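Inorganic polyphosphate/ATP-glucomannokinase (Arthrobacter sp., PDB 1WOQ) probably phosphorylates glucose and mannose, using inorganic polyphosphate or ATP as phosphoryl donor, as a sugar kinase of the ROK family. Local coordinates at residues E56-A59 with L60-E64. Numbering follows the deposited sequence.
Sequences EAVA and LVVAE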
loop_
_atom_site.group_PDB
_atom_site.type_symbol
_atom_site.label_atom_id
_atom_site.label_comp_id
_atom_site.label_asym_id
_atom_site.label_seq_id
_atom_site.Cartn_x
_atom_site.Cartn_y
_atom_site.Cartn_z
ATOM N N GLU A 56 0.754 11.391 16.181
ATOM C CA GLU A 56 0.162 12.722 16.217
ATOM C C GLU A 56 -0.412 13.112 14.858
ATOM O O GLU A 56 -1.509 13.663 14.778
ATOM C CB GLU A 56 1.200 13.757 16.656
ATOM C CG GLU A 56 1.587 13.664 18.125
ATOM C CD GLU A 56 0.387 13.751 19.052
ATOM O OE1 GLU A 56 -0.442 14.670 18.867
ATOM O OE2 GLU A 56 0.274 12.904 19.969
ATOM N N ALA A 57 0.326 12.821 13.790
ATOM C CA ALA A 57 -0.123 13.150 12.434
ATOM C C ALA A 57 -1.392 12.377 12.072
ATOM O O ALA A 57 -2.322 12.924 11.476
ATOM C CB ALA A 57 0.983 12.844 11.424
ATOM N N VAL A 58 -1.426 11.097 12.425
ATOM C CA VAL A 58 -2.599 10.285 12.139
ATOM C C VAL A 58 -3.802 10.850 12.887
ATOM O O VAL A 58 -4.899 10.945 12.337
ATOM C CB VAL A 58 -2.364 8.815 12.542
ATOM C CG1 VAL A 58 -3.665 8.021 12.439
ATOM C CG2 VAL A 58 -1.307 8.207 11.628
ATOM N N ALA A 59 -3.591 11.242 14.140
ATOM C CA ALA A 59 -4.667 11.812 14.938
ATOM C C ALA A 59 -5.261 13.044 14.263
ATOM O O ALA A 59 -6.478 13.223 14.252
ATOM C CB ALA A 59 -4.160 12.174 16.327
ATOM N N LEU A 60 -4.406 13.893 13.695
ATOM C CA LEU A 60 -4.889 15.098 13.029
ATOM C C LEU A 60 -5.727 14.762 11.801
ATOM O O LEU A 60 -6.759 15.389 11.564
ATOM C CB LEU A 60 -3.718 16.001 12.623
ATOM C CG LEU A 60 -2.966 16.665 13.778
ATOM C CD1 LEU A 60 -1.702 17.317 13.257
ATOM C CD2 LEU A 60 -3.868 17.690 14.457
ATOM N N VAL A 61 -5.290 13.780 11.017
ATOM C CA VAL A 61 -6.050 13.403 9.828
ATOM C C VAL A 61 -7.411 12.840 10.233
ATOM O O VAL A 61 -8.444 13.216 9.674
ATOM C CB VAL A 61 -5.306 12.352 8.970
ATOM C CG1 VAL A 61 -6.173 11.947 7.774
ATOM C CG2 VAL A 61 -3.980 12.922 8.480
ATOM N N VAL A 62 -7.412 11.935 11.206
ATOM C CA VAL A 62 -8.656 11.336 11.673
ATOM C C VAL A 62 -9.584 12.388 12.273
ATOM O O VAL A 62 -10.796 12.344 12.068
ATOM C CB VAL A 62 -8.382 10.232 12.723
ATOM C CG1 VAL A 62 -9.690 9.783 13.374
ATOM C CG2 VAL A 62 -7.700 9.043 12.053
ATOM N N ALA A 63 -9.015 13.337 13.008
ATOM C CA ALA A 63 -9.817 14.389 13.621
ATOM C C ALA A 63 -10.526 15.206 12.546
ATOM O O ALA A 63 -11.704 15.532 12.681
ATOM C CB ALA A 63 -8.938 15.296 14.473
ATOM N N GLU A 64 -9.801 15.537 11.483
ATOM C CA GLU A 64 -10.366 16.313 10.381
ATOM C C GLU A 64 -11.529 15.583 9.720
ATOM O O GLU A 64 -12.609 16.150 9.545
ATOM C CB GLU A 64 -9.277 16.607 9.340
ATOM C CG GLU A 64 -9.774 17.064 7.969
ATOM C CD GLU A 64 -10.516 18.390 7.991
ATOM O OE1 GLU A 64 -10.258 19.218 8.888
ATOM O OE2 GLU A 64 -11.349 18.611 7.091
#
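Val58 and Val62, one turn apart on helix 51-66, meet through single methyl branches, CG1 of Val58 lying 4.2 Å from CG2 of Val62. In Val62, CG1 lies anti to the backbone N (chi1 170°), which leaves CG2 beside N and within 3.4 Å of Val58 O, the carbonyl oxygen that accepts the hydrogen bond from Val62 N. That bond, 2.9 Å from Val62 N to Val58 O, is almost straight at hydrogen, 174°. Val61 repeats the pattern: its CG2 stands 3.4 Å from Ala57 O, the oxygen that accepts the hydrogen bond from Val61 N. On the outer face Leu60 has CG anti to its carbonyl carbon (chi1 -69°), setting CG 3.5 Å from Glu56 O, while Ala63 CB rests 3.2 Å from Ala59 O. Val58 packs on Ile19 and Val61 and Val62 on Ile17, Val61 also reaches Phe41 and Val43, and Ala59 abuts Leu114 and Arg113, which forms a salt bridge with Glu56. The amphipathic helix thus covers the sheet of one lobe, consistent with the actin-like ATPase (ASKHA) fold of the ROK family. Chemically, backbone polarity is met along the helix by i+4 amides, and Ala57, Val58, Val61 and Val62 present hydrocarbon to the sheet.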